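Pollen-specific leucine-rich repeat extensin-like protein 1 (Arabidopsis thaliana, PDB 6TME) probably takes part in cell-wall signalling in growing pollen as a secreted leucine-rich repeat protein, its repeat domain likely serving to bind partner proteins at the cell wall. Local coordinates at residues L180-F185 and T202-I207; T216-K221 and E238-G243; G248-E253 and N268-S273; G296-N301 and N316-E321. All blocks are in the same frame, centred on the assembly; numbering follows the deposited sequence.

Interaction 1 (L180-F185 and T202-I207); sequences LPPEIF and TIPETI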
loop_
_atom_site.group_PDB
_atom_site.type_symbol
_atom_site.label_atom_id
_atom_site.label_comp_id
_atom_site.label_asym_id
_atom_site.label_seq_id
_atom_site.Cartn_x
_atom_site.Cartn_y
_atom_site.Cartn_z
ATOM N N LEU A 180 -6.916 0.265 -13.202
ATOM C CA LEU A 180 -6.322 -0.789 -12.393
ATOM C C LEU A 180 -6.822 -2.154 -12.861
ATOM O O LEU A 180 -8.034 -2.356 -12.967
ATOM C CB LEU A 180 -6.682 -0.576 -10.941
ATOM C CG LEU A 180 -5.901 -1.277 -9.863
ATOM C CD1 LEU A 180 -4.467 -0.843 -10.009
ATOM C CD2 LEU A 180 -6.486 -0.869 -8.491
ATOM N N PRO A 181 -5.940 -3.106 -13.149
ATOM C CA PRO A 181 -6.397 -4.444 -13.581
ATOM C C PRO A 181 -7.173 -5.125 -12.472
ATOM O O PRO A 181 -6.602 -5.448 -11.417
ATOM C CB PRO A 181 -5.090 -5.197 -13.889
ATOM C CG PRO A 181 -4.021 -4.132 -13.970
ATOM C CD PRO A 181 -4.474 -3.004 -13.087
ATOM N N PRO A 182 -8.476 -5.357 -12.660
ATOM C CA PRO A 182 -9.258 -5.980 -11.574
ATOM C C PRO A 182 -8.683 -7.310 -11.127
ATOM O O PRO A 182 -8.758 -7.651 -9.942
ATOM C CB PRO A 182 -10.665 -6.141 -12.180
ATOM C CG PRO A 182 -10.716 -5.171 -13.350
ATOM C CD PRO A 182 -9.283 -5.082 -13.865
ATOM N N GLU A 183 -8.074 -8.067 -12.032
ATOM C CA GLU A 183 -7.559 -9.371 -11.640
ATOM C C GLU A 183 -6.456 -9.288 -10.584
ATOM O O GLU A 183 -6.131 -10.319 -9.991
ATOM C CB GLU A 183 -7.067 -10.125 -12.886
ATOM C CG GLU A 183 -6.043 -9.389 -13.748
ATOM C CD GLU A 183 -6.673 -8.552 -14.866
ATOM O OE1 GLU A 183 -7.827 -8.100 -14.706
ATOM O OE2 GLU A 183 -6.009 -8.350 -15.912
ATOM N N ILE A 184 -5.897 -8.097 -10.310
ATOM C CA ILE A 184 -4.855 -7.973 -9.286
ATOM C C ILE A 184 -5.353 -8.463 -7.930
ATOM O O ILE A 184 -4.573 -9.007 -7.140
ATOM C CB ILE A 184 -4.331 -6.521 -9.189
ATOM C CG1 ILE A 184 -3.073 -6.453 -8.324
ATOM C CG2 ILE A 184 -5.338 -5.633 -8.494
ATOM C CD1 ILE A 184 -1.867 -7.118 -8.928
ATOM N N PHE A 185 -6.647 -8.298 -7.635
ATOM C CA PHE A 185 -7.175 -8.763 -6.356
ATOM C C PHE A 185 -7.471 -10.259 -6.342
ATOM O O PHE A 185 -7.815 -10.793 -5.276
ATOM C CB PHE A 185 -8.412 -7.926 -5.969
ATOM C CG PHE A 185 -8.071 -6.486 -5.721
ATOM C CD1 PHE A 185 -7.284 -6.133 -4.635
ATOM C CD2 PHE A 185 -8.443 -5.502 -6.618
ATOM C CE1 PHE A 185 -6.905 -4.816 -4.417
ATOM C CE2 PHE A 185 -8.070 -4.187 -6.406
ATOM C CZ PHE A 185 -7.297 -3.847 -5.298
ATOM N N THR A 202 -12.309 3.279 -11.645
ATOM C CA THR A 202 -12.992 2.747 -10.481
ATOM C C THR A 202 -12.107 1.804 -9.697
ATOM O O THR A 202 -11.102 1.288 -10.195
ATOM C CB THR A 202 -14.285 2.010 -10.860
ATOM O OG1 THR A 202 -14.006 0.937 -11.764
ATOM C CG2 THR A 202 -15.261 2.952 -11.480
ATOM N N ILE A 203 -12.490 1.607 -8.441
ATOM C CA ILE A 203 -11.992 0.472 -7.670
ATOM C C ILE A 203 -12.667 -0.785 -8.194
ATOM O O ILE A 203 -13.896 -0.835 -8.260
ATOM C CB ILE A 203 -12.267 0.658 -6.186
ATOM C CG1 ILE A 203 -11.563 1.908 -5.661
ATOM C CG2 ILE A 203 -11.782 -0.562 -5.400
ATOM C CD1 ILE A 203 -12.200 2.394 -4.396
ATOM N N PRO A 204 -11.916 -1.798 -8.582
ATOM C CA PRO A 204 -12.532 -2.977 -9.196
ATOM C C PRO A 204 -13.510 -3.665 -8.255
ATOM O O PRO A 204 -13.276 -3.765 -7.050
ATOM C CB PRO A 204 -11.334 -3.877 -9.497
ATOM C CG PRO A 204 -10.153 -2.944 -9.513
ATOM C CD PRO A 204 -10.452 -1.899 -8.502
ATOM N N GLU A 205 -14.600 -4.177 -8.833
ATOM C CA GLU A 205 -15.542 -4.991 -8.077
ATOM C C GLU A 205 -14.882 -6.216 -7.457
ATOM O O GLU A 205 -15.435 -6.798 -6.518
ATOM C CB GLU A 205 -16.699 -5.429 -8.984
ATOM C CG GLU A 205 -17.597 -4.270 -9.427
ATOM C CD GLU A 205 -18.461 -3.739 -8.289
ATOM O OE1 GLU A 205 -18.697 -4.502 -7.321
ATOM O OE2 GLU A 205 -18.903 -2.566 -8.364
ATOM N N THR A 206 -13.712 -6.617 -7.963
ATOM C CA THR A 206 -13.016 -7.800 -7.481
ATOM C C THR A 206 -12.333 -7.594 -6.137
ATOM O O THR A 206 -11.823 -8.569 -5.570
ATOM C CB THR A 206 -11.957 -8.208 -8.492
ATOM O OG1 THR A 206 -11.167 -7.053 -8.792
ATOM C CG2 THR A 206 -12.609 -8.726 -9.766
ATOM N N ILE A 207 -12.302 -6.362 -5.621
ATOM C CA ILE A 207 -11.581 -6.091 -4.379
ATOM C C ILE A 207 -11.968 -7.062 -3.265
ATOM O O ILE A 207 -11.127 -7.421 -2.428
ATOM C CB ILE A 207 -11.807 -4.634 -3.956
ATOM C CG1 ILE A 207 -10.843 -4.269 -2.843
ATOM C CG2 ILE A 207 -13.260 -4.411 -3.512
ATOM C CD1 ILE A 207 -10.899 -2.815 -2.490
HETATM O O HOH W 1 -8.952 1.742 -11.889
#

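Interaction 2 (T216-K221 and E238-G243); sequences TFAHNK and EIVFIG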
loop_
_atom_site.group_PDB
_atom_site.type_symbol
_atom_site.label_atom_id
_atom_site.label_comp_id
_atom_site.label_asym_id
_atom_site.label_seq_id
_atom_site.Cartn_x
_atom_site.Cartn_y
_atom_site.Cartn_z
ATOM N N THR A 216 -3.209 0.020 -0.121
ATOM C CA THR A 216 -3.228 1.474 -0.219
ATOM C C THR A 216 -3.569 1.920 -1.638
ATOM O O THR A 216 -2.992 1.412 -2.616
ATOM C CB THR A 216 -1.895 2.101 0.238
ATOM O OG1 THR A 216 -0.819 1.768 -0.656
ATOM C CG2 THR A 216 -1.560 1.653 1.667
ATOM N N PHE A 217 -4.538 2.847 -1.734
ATOM C CA PHE A 217 -4.939 3.538 -2.961
ATOM C C PHE A 217 -4.671 5.035 -2.895
ATOM O O PHE A 217 -4.988 5.749 -3.858
ATOM C CB PHE A 217 -6.445 3.391 -3.233
ATOM C CG PHE A 217 -6.930 2.000 -3.366
ATOM C CD1 PHE A 217 -6.958 1.384 -4.611
ATOM C CD2 PHE A 217 -7.415 1.321 -2.263
ATOM C CE1 PHE A 217 -7.432 0.086 -4.751
ATOM C CE2 PHE A 217 -7.880 0.019 -2.387
ATOM C CZ PHE A 217 -7.888 -0.600 -3.639
ATOM N N ALA A 218 -4.178 5.531 -1.755
ATOM C CA ALA A 218 -4.090 6.966 -1.494
ATOM C C ALA A 218 -3.445 7.720 -2.657
ATOM O O ALA A 218 -2.585 7.192 -3.355
ATOM C CB ALA A 218 -3.285 7.197 -0.212
ATOM N N HIS A 219 -3.873 8.969 -2.865
ATOM C CA HIS A 219 -3.222 9.910 -3.791
ATOM C C HIS A 219 -3.135 9.357 -5.214
ATOM O O HIS A 219 -2.064 9.287 -5.842
ATOM C CB HIS A 219 -1.846 10.317 -3.270
ATOM C CG HIS A 219 -1.908 11.006 -1.945
ATOM N ND1 HIS A 219 -2.759 12.061 -1.701
ATOM C CD2 HIS A 219 -1.262 10.768 -0.781
ATOM C CE1 HIS A 219 -2.621 12.452 -0.449
ATOM N NE2 HIS A 219 -1.729 11.677 0.135
ATOM N N ASN A 220 -4.292 8.954 -5.719
ATOM C CA ASN A 220 -4.443 8.650 -7.134
ATOM C C ASN A 220 -5.610 9.499 -7.635
ATOM O O ASN A 220 -6.022 10.467 -6.985
ATOM C CB ASN A 220 -4.614 7.143 -7.321
ATOM C CG ASN A 220 -3.300 6.420 -7.234
ATOM O OD1 ASN A 220 -2.485 6.499 -8.165
ATOM N ND2 ASN A 220 -3.057 5.737 -6.101
ATOM N N LYS A 221 -6.172 9.127 -8.779
ATOM C CA LYS A 221 -7.387 9.755 -9.288
ATOM C C LYS A 221 -8.463 8.704 -9.515
ATOM O O LYS A 221 -9.118 8.661 -10.545
ATOM C CB LYS A 221 -7.111 10.562 -10.563
ATOM C CG LYS A 221 -6.206 11.806 -10.331
ATOM C CD LYS A 221 -6.939 12.949 -9.589
ATOM C CE LYS A 221 -7.147 14.219 -10.441
ATOM N NZ LYS A 221 -8.504 14.887 -10.252
ATOM N N GLU A 238 -5.618 -2.918 7.195
ATOM C CA GLU A 238 -5.355 -1.503 6.906
ATOM C C GLU A 238 -5.709 -1.209 5.458
ATOM O O GLU A 238 -5.205 -1.874 4.549
ATOM C CB GLU A 238 -3.887 -1.129 7.183
ATOM C CG GLU A 238 -3.422 -1.453 8.596
ATOM C CD GLU A 238 -1.937 -1.206 8.877
ATOM O OE1 GLU A 238 -1.269 -0.438 8.137
ATOM O OE2 GLU A 238 -1.442 -1.807 9.863
ATOM N N ILE A 239 -6.578 -0.224 5.241
ATOM C CA ILE A 239 -6.953 0.205 3.897
ATOM C C ILE A 239 -6.947 1.728 3.865
ATOM O O ILE A 239 -7.506 2.382 4.750
ATOM C CB ILE A 239 -8.317 -0.368 3.458
ATOM C CG1 ILE A 239 -8.547 -0.113 1.964
ATOM C CG2 ILE A 239 -9.492 0.178 4.308
ATOM C CD1 ILE A 239 -9.192 -1.286 1.248
ATOM N N VAL A 240 -6.282 2.297 2.868
ATOM C CA VAL A 240 -6.030 3.731 2.819
ATOM C C VAL A 240 -6.460 4.260 1.455
ATOM O O VAL A 240 -5.927 3.826 0.428
ATOM C CB VAL A 240 -4.553 4.046 3.091
ATOM C CG1 VAL A 240 -4.324 5.546 3.134
ATOM C CG2 VAL A 240 -4.118 3.388 4.411
ATOM N N PHE A 241 -7.436 5.183 1.457
ATOM C CA PHE A 241 -7.994 5.822 0.269
ATOM C C PHE A 241 -7.694 7.316 0.182
ATOM O O PHE A 241 -8.228 7.980 -0.714
ATOM C CB PHE A 241 -9.522 5.704 0.231
ATOM C CG PHE A 241 -10.057 4.317 0.172
ATOM C CD1 PHE A 241 -10.135 3.634 -1.036
ATOM C CD2 PHE A 241 -10.597 3.734 1.309
ATOM C CE1 PHE A 241 -10.674 2.356 -1.090
ATOM C CE2 PHE A 241 -11.136 2.467 1.268
ATOM C CZ PHE A 241 -11.182 1.772 0.068
ATOM N N ILE A 242 -6.918 7.873 1.111
ATOM C CA ILE A 242 -6.645 9.307 1.176
ATOM C C ILE A 242 -6.471 9.940 -0.206
ATOM O O ILE A 242 -5.591 9.544 -0.982
ATOM C CB ILE A 242 -5.388 9.588 2.023
ATOM C CG1 ILE A 242 -5.481 8.922 3.374
ATOM C CG2 ILE A 242 -5.187 11.095 2.215
ATOM C CD1 ILE A 242 -4.230 9.130 4.196
ATOM N N GLY A 243 -7.278 10.954 -0.507
ATOM C CA GLY A 243 -6.945 11.837 -1.607
ATOM C C GLY A 243 -7.208 11.247 -2.976
ATOM O O GLY A 243 -6.290 11.073 -3.770
#

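Interaction 3 (G248-E253 and N268-S273); sequences GCLPNE and NGFVGS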
loop_
_atom_site.group_PDB
_atom_site.type_symbol
_atom_site.label_atom_id
_atom_site.label_comp_id
_atom_site.label_asym_id
_atom_site.label_seq_id
_atom_site.Cartn_x
_atom_site.Cartn_y
_atom_site.Cartn_z
ATOM N N GLY A 248 -20.335 8.919 -3.704
ATOM C CA GLY A 248 -21.378 8.026 -3.252
ATOM C C GLY A 248 -21.335 7.898 -1.735
ATOM O O GLY A 248 -20.567 8.567 -1.028
ATOM N N CYS A 249 -22.193 7.021 -1.238
ATOM C CA CYS A 249 -22.260 6.734 0.182
ATOM C C CYS A 249 -21.324 5.589 0.528
ATOM O O CYS A 249 -21.016 4.746 -0.315
ATOM C CB CYS A 249 -23.690 6.367 0.586
ATOM S SG CYS A 249 -24.905 7.660 0.254
ATOM N N LEU A 250 -20.881 5.563 1.780
ATOM C CA LEU A 250 -20.142 4.418 2.287
ATOM C C LEU A 250 -21.038 3.189 2.251
ATOM O O LEU A 250 -22.177 3.252 2.721
ATOM C CB LEU A 250 -19.675 4.669 3.716
ATOM C CG LEU A 250 -18.498 5.630 3.837
ATOM C CD1 LEU A 250 -17.986 5.702 5.277
ATOM C CD2 LEU A 250 -17.382 5.207 2.872
ATOM N N PRO A 251 -20.589 2.068 1.696
ATOM C CA PRO A 251 -21.416 0.863 1.776
ATOM C C PRO A 251 -21.456 0.344 3.200
ATOM O O PRO A 251 -20.428 0.285 3.880
ATOM C CB PRO A 251 -20.720 -0.125 0.824
ATOM C CG PRO A 251 -19.332 0.385 0.666
ATOM C CD PRO A 251 -19.435 1.888 0.794
ATOM N N ASN A 252 -22.663 -0.030 3.650
ATOM C CA ASN A 252 -22.831 -0.625 4.973
ATOM C C ASN A 252 -21.950 -1.854 5.164
ATOM O O ASN A 252 -21.664 -2.231 6.306
ATOM C CB ASN A 252 -24.298 -1.023 5.218
ATOM C CG ASN A 252 -25.297 0.112 4.926
ATOM O OD1 ASN A 252 -25.030 1.295 5.157
ATOM N ND2 ASN A 252 -26.467 -0.265 4.438
ATOM N N GLU A 253 -21.525 -2.491 4.070
ATOM C CA GLU A 253 -20.708 -3.696 4.156
ATOM C C GLU A 253 -19.354 -3.428 4.789
ATOM O O GLU A 253 -18.712 -4.375 5.257
ATOM C CB GLU A 253 -20.531 -4.307 2.763
ATOM C CG GLU A 253 -21.813 -4.908 2.165
ATOM C CD GLU A 253 -22.790 -3.850 1.631
ATOM O OE1 GLU A 253 -22.481 -2.636 1.695
ATOM O OE2 GLU A 253 -23.874 -4.233 1.135
ATOM N N ASN A 268 -11.862 12.775 -0.028
ATOM C CA ASN A 268 -12.571 12.296 -1.200
ATOM C C ASN A 268 -13.821 13.153 -1.355
ATOM O O ASN A 268 -13.788 14.348 -1.048
ATOM C CB ASN A 268 -12.872 10.799 -1.059
ATOM C CG ASN A 268 -11.668 9.922 -1.490
ATOM O OD1 ASN A 268 -11.435 9.723 -2.673
ATOM N ND2 ASN A 268 -10.884 9.451 -0.522
ATOM N N GLY A 269 -14.921 12.563 -1.815
ATOM C CA GLY A 269 -16.143 13.299 -2.022
ATOM C C GLY A 269 -17.327 12.458 -1.603
ATOM O O GLY A 269 -18.369 12.461 -2.265
ATOM N N PHE A 270 -17.175 11.715 -0.511
ATOM C CA PHE A 270 -18.271 10.883 -0.048
ATOM C C PHE A 270 -19.418 11.737 0.493
ATOM O O PHE A 270 -19.226 12.863 0.957
ATOM C CB PHE A 270 -17.783 9.916 1.015
ATOM C CG PHE A 270 -16.767 8.938 0.515
ATOM C CD1 PHE A 270 -17.125 7.941 -0.392
ATOM C CD2 PHE A 270 -15.452 9.005 0.954
ATOM C CE1 PHE A 270 -16.188 7.039 -0.851
ATOM C CE2 PHE A 270 -14.512 8.102 0.495
ATOM C CZ PHE A 270 -14.874 7.117 -0.406
ATOM N N VAL A 271 -20.621 11.184 0.410
ATOM C CA VAL A 271 -21.843 11.841 0.834
ATOM C C VAL A 271 -22.629 10.869 1.700
ATOM O O VAL A 271 -22.218 9.734 1.927
ATOM C CB VAL A 271 -22.700 12.314 -0.359
ATOM C CG1 VAL A 271 -22.002 13.433 -1.125
ATOM C CG2 VAL A 271 -22.994 11.134 -1.275
ATOM N N GLY A 272 -23.778 11.326 2.176
ATOM C CA GLY A 272 -24.576 10.500 3.045
ATOM C C GLY A 272 -24.129 10.562 4.490
ATOM O O GLY A 272 -23.295 11.374 4.913
ATOM N N SER A 273 -24.725 9.675 5.263
ATOM C CA SER A 273 -24.393 9.507 6.665
ATOM C C SER A 273 -23.430 8.347 6.835
ATOM O O SER A 273 -23.343 7.450 5.997
ATOM C CB SER A 273 -25.653 9.263 7.501
ATOM O OG SER A 273 -26.657 10.194 7.164
HETATM O O HOH W 2 -21.993 7.729 3.530
#

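Interaction 4 (G296-N301 and N316-E321); sequences GFVTDN and NFFNGE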
loop_
_atom_site.group_PDB
_atom_site.type_symbol
_atom_site.label_atom_id
_atom_site.label_comp_id
_atom_site.label_asym_id
_atom_site.label_seq_id
_atom_site.Cartn_x
_atom_site.Cartn_y
_atom_site.Cartn_z
ATOM N N GLY A 296 -25.152 14.526 8.777
ATOM C CA GLY A 296 -25.898 13.805 9.782
ATOM C C GLY A 296 -25.200 13.722 11.119
ATOM O O GLY A 296 -24.427 14.607 11.503
ATOM N N PHE A 297 -25.462 12.633 11.823
ATOM C CA PHE A 297 -25.087 12.474 13.216
ATOM C C PHE A 297 -23.894 11.534 13.338
ATOM O O PHE A 297 -23.783 10.557 12.593
ATOM C CB PHE A 297 -26.282 11.941 14.025
ATOM C CG PHE A 297 -26.432 12.581 15.359
ATOM C CD1 PHE A 297 -27.079 13.801 15.484
ATOM C CD2 PHE A 297 -25.905 11.975 16.496
ATOM C CE1 PHE A 297 -27.201 14.406 16.720
ATOM C CE2 PHE A 297 -26.024 12.576 17.738
ATOM C CZ PHE A 297 -26.671 13.796 17.846
ATOM N N VAL A 298 -22.985 11.859 14.258
ATOM C CA VAL A 298 -21.938 10.945 14.703
ATOM C C VAL A 298 -22.334 10.482 16.099
ATOM O O VAL A 298 -22.393 11.288 17.037
ATOM C CB VAL A 298 -20.549 11.601 14.715
ATOM C CG1 VAL A 298 -19.494 10.600 15.191
ATOM C CG2 VAL A 298 -20.195 12.177 13.326
ATOM N N THR A 299 -22.615 9.192 16.231
ATOM C CA THR A 299 -23.175 8.584 17.429
ATOM C C THR A 299 -22.082 7.898 18.244
ATOM O O THR A 299 -20.960 7.676 17.775
ATOM C CB THR A 299 -24.230 7.549 17.044
ATOM O OG1 THR A 299 -23.576 6.496 16.331
ATOM C CG2 THR A 299 -25.250 8.164 16.122
ATOM N N ASP A 300 -22.436 7.513 19.469
ATOM C CA ASP A 300 -21.502 6.731 20.266
ATOM C C ASP A 300 -21.491 5.268 19.853
ATOM O O ASP A 300 -20.660 4.504 20.352
ATOM C CB ASP A 300 -21.825 6.866 21.760
ATOM C CG ASP A 300 -23.212 6.393 22.101
ATOM O OD1 ASP A 300 -24.023 6.213 21.161
ATOM O OD2 ASP A 300 -23.485 6.194 23.306
ATOM N N ASN A 301 -22.411 4.868 18.972
ATOM C CA ASN A 301 -22.273 3.609 18.254
ATOM C C ASN A 301 -20.856 3.473 17.714
ATOM O O ASN A 301 -20.260 2.389 17.745
ATOM C CB ASN A 301 -23.282 3.572 17.109
ATOM C CG ASN A 301 -23.853 2.211 16.883
ATOM O OD1 ASN A 301 -23.744 1.332 17.737
ATOM N ND2 ASN A 301 -24.477 2.018 15.718
ATOM N N ASN A 316 -16.500 18.215 7.134
ATOM C CA ASN A 316 -17.672 17.525 6.592
ATOM C C ASN A 316 -18.883 18.420 6.848
ATOM O O ASN A 316 -18.755 19.631 7.077
ATOM C CB ASN A 316 -17.779 16.125 7.207
ATOM C CG ASN A 316 -16.779 15.155 6.576
ATOM O OD1 ASN A 316 -16.908 14.816 5.403
ATOM N ND2 ASN A 316 -15.756 14.753 7.333
ATOM N N PHE A 317 -20.082 17.845 6.814
ATOM C CA PHE A 317 -21.271 18.622 7.194
ATOM C C PHE A 317 -22.085 17.901 8.263
ATOM O O PHE A 317 -23.319 17.839 8.189
ATOM C CB PHE A 317 -22.162 18.916 5.991
ATOM C CG PHE A 317 -21.463 19.618 4.866
ATOM C CD1 PHE A 317 -21.547 20.985 4.734
ATOM C CD2 PHE A 317 -20.736 18.900 3.933
ATOM C CE1 PHE A 317 -20.918 21.637 3.704
ATOM C CE2 PHE A 317 -20.108 19.545 2.892
ATOM C CZ PHE A 317 -20.201 20.927 2.782
ATOM N N PHE A 318 -21.423 17.327 9.264
ATOM C CA PHE A 318 -22.157 16.744 10.377
ATOM C C PHE A 318 -22.869 17.857 11.156
ATOM O O PHE A 318 -22.292 18.921 11.424
ATOM C CB PHE A 318 -21.207 15.951 11.277
ATOM C CG PHE A 318 -20.538 14.768 10.585
ATOM C CD1 PHE A 318 -21.273 13.636 10.236
ATOM C CD2 PHE A 318 -19.179 14.786 10.296
ATOM C CE1 PHE A 318 -20.658 12.549 9.604
ATOM C CE2 PHE A 318 -18.569 13.714 9.657
ATOM C CZ PHE A 318 -19.303 12.590 9.319
ATOM N N ASN A 319 -24.137 17.627 11.488
ATOM C CA ASN A 319 -24.916 18.595 12.250
ATOM C C ASN A 319 -25.237 18.116 13.661
ATOM O O ASN A 319 -25.936 18.823 14.389
ATOM C CB ASN A 319 -26.211 18.972 11.505
ATOM C CG ASN A 319 -27.180 17.791 11.337
ATOM O OD1 ASN A 319 -26.868 16.643 11.656
ATOM N ND2 ASN A 319 -28.368 18.085 10.838
ATOM N N GLY A 320 -24.736 16.951 14.068
ATOM C CA GLY A 320 -24.870 16.497 15.440
ATOM C C GLY A 320 -23.770 15.519 15.790
ATOM O O GLY A 320 -23.244 14.811 14.921
ATOM N N GLU A 321 -23.413 15.479 17.074
ATOM C CA GLU A 321 -22.461 14.481 17.536
ATOM C C GLU A 321 -22.796 14.085 18.960
ATOM O O GLU A 321 -23.244 14.906 19.755
ATOM C CB GLU A 321 -21.010 14.973 17.466
ATOM C CG GLU A 321 -20.705 16.222 18.274
ATOM C CD GLU A 321 -19.244 16.657 18.130
ATOM O OE1 GLU A 321 -18.455 15.913 17.508
ATOM O OE2 GLU A 321 -18.880 17.741 18.630
HETATM O O HOH W 3 -25.848 17.172 8.709
#

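Interaction 1 (L180-F185 and T202-I207)
The hydroxyl of Thr-206, set between its own backbone N and carbonyl carbon (chi1 51°), and the ring of Phe-185, with CG beside the backbone N and anti to the carbonyl carbon (chi1 -65°), turn into the groove where residues 180-185 meet residues 202-207. Both segments are the proline-bearing loops that follow a short strand in two successive turns of a plant-type leucine-rich repeat solenoid. Thr-206 OG1 donates to Pro-182 O at 2.7 Å, coming from above the carbonyl plane, 37° out of it. The amide N of Phe-185 reaches that oxygen from the opposite face and closes the 3-10 turn, so two bonds grip one carbonyl and tie the turn to the next loop. The link recurs one turn on, where Thr-229 OG1 is hydrogen-bonded to Glu-205 O.

Beside this polar tie, the Pro-204 ring wedges between three apolar neighbours, crossing each at about a right angle. Its CB meets Pro-182 CB at 3.6 Å, its CD faces Leu-180 CD2 at 4.1 Å, and its CG lies in the plane of the Phe-185 ring, at the edge, 3.9 Å from CE2. The faces of that ring are sandwiched: Ile-184 CG2 sits toward the rim on one, while Ile-207 CG1 stands over the centre of the other, with Ile-207 CA making a CH-pi contact on the same face. Ile-184 in turn packs on Phe-156 and Leu-161 of the preceding turn. At the start of the two loops a water accepts from Leu-180 N and donates to Thr-202 O, each at 2.8 Å.

Interaction 2 (T216-K221 and E238-G243)
Phe-217 N donates to Val-240 O at 2.7 Å, almost on the line of the C=O bond, and His-219 N does the same to Ile-242 O at 2.6 Å. Next to these bonds Thr-216 CG2 runs alongside Val-240, its bridge partner, and Ala-218 CB touches both Val-240 CG1 and Ile-242 CB. The Phe-217 and Phe-241 rings point the same way, planes 3° apart but slid so that they barely overlap, Phe-217 CD2 touching Phe-241 CE1 at 3.6 Å. With CG beside its backbone N (chi1 -61°), His-219 lays its ring over Ile-242 O and brings CE1 to 3.9 Å from Ile-242 CG2. A glycine in place of His-219 would probably leave Ile-242 CG2 without its neighbour and remove the surface on which an apolar side chain of another protein chain packs. That chain also covers Thr-216, Glu-238 and Ile-242, consistent with the strand face being the binding surface.

Further out, Asn-220 ND2 bonds Phe-217 O at 3.0 Å and also Leu-194 O, while its OD1 accepts from Phe-199 N. Asn-244 ND2 binds both Phe-217 O and Phe-241 O. Inward-turned asparagines holding the backbone of successive turns form the asparagine ladder of leucine-rich repeats.

Interaction 3 (G248-E253 and N268-S273)
This is mainly a backbone contact between neighbouring turns of the solenoid, with one ring interaction beneath it: the corner at Gly-248 and the loop after it lie along the weakly bonded strand 269-271. Val-271 N donates to Gly-248 O at 3.0 Å, nearly straight at hydrogen (168°) though the donor stands well above the carbonyl plane. The same oxygen is hemmed in by carbon. Val-271 CG2 approaches to 3.5 Å, and the edge of the Phe-270 ring meets Gly-248 O in the ring plane, CD1 at 3.6 Å. Leu-250 CD2 stands over the centre of that ring in a CH-pi contact, 4.3 Å from the centroid and only 10° off its normal.

Glycines make room on both sides. Gly-248 turns the corner at backbone angles where a CB would press on the carbonyl O of the residue before it, and Gly-272 passes its CA within 4.0 Å of Cys-249 SG, where a CB would collide with the sulfur. That SG is joined to Cys-364 SG by a disulfide, which ties the C-terminal tail back to this turn. A buttressing water takes the Leu-250 amide at 3.0 Å and donates to Val-271 O and Ser-273 O, so both segments share it.

Inward, the Phe-270 ring packs on Ile-226 and Phe-294, and Leu-250 on Phe-289. Strand 262-264 belongs to the stretch of chain between the two segments. Asn-268 OD1 holds Leu-246 N in strand 245-247, while on the C-terminal side Phe-270 N bonds Asn-292 OD1 and the backbones of Phe-270 and Gly-272 pair with Lys-293 and Thr-295.

Interaction 4 (G296-N301 and N316-E321)
Val-298 and Phe-318 form the tight, buried part of this contact. Val-298 CG1 lies anti to the backbone N (chi1 180°), which carries CG2 over a face of the Phe-318 ring, 3.7 Å from its centroid and 16° off the normal. Gly-296 O lies at the edge of the same ring, in its plane, 3.5 Å from CD1. Without the ring, as with an alanine in place of Phe-318, Val-298 CG2 would probably lose its aromatic partner and Gly-296 O the ring edge beside it, leaving a gap between the strands. Around this core the backbones are laced in parallel: Asn-319 N donates to Gly-296 O at 3.0 Å, Gly-320 N adds a weak bond to that oxygen, and Val-298 N donates to Gly-320 O at 3.0 Å.

The pairing belongs to the last turns of the leucine-rich repeat solenoid, where strands 297-298 and 317-321 form a two-stranded parallel sheet on the flank, apart from the main strand array. Thr-299, next along, is the N-cap of helix 300-303. Asn-316 takes part in the asparagine ladder, its ND2 bound to Phe-289 O and Phe-313 O.

On the solvent side the exposed Phe-297 ring nevertheless lies close against backbone, Gly-320 C under its centre and Gly-320 CA 3.4 Å from CE1; a CB on Gly-320 would run into that atom. Looser are Glu-321, which turns to the other sheet face and reaches Arg-345 through a long, weak ion pair, and the start of the strands, where Gly-296 and Phe-317 stand further apart and a water accepts from Gly-296 N and donates to Phe-317 O, each bond 2.7 Å.

Overall arrangement
From the N terminus, each contact closes a loop of roughly one solenoid turn by joining it to the next, and about one further turn of chain lies between interactions 3 and 4; each closes before the following one opens, so none nest or cross. Interactions 1 and 2 share the hydrophobic interior, with Phe-185 CZ meeting Phe-217 CZ at 3.7 Å and Ile-203 CD1 meeting Phe-241 CE1 at 3.6 Å. The next step passes through a probable hydrogen bond, Asn-268 ND2 to Phe-241 O. Interactions 3 and 4 do not touch, their nearest atoms about 5 Å apart. Together they tie proline-bearing loops, short strands and the corners of the flanking sheets, turn to turn, along the solenoid.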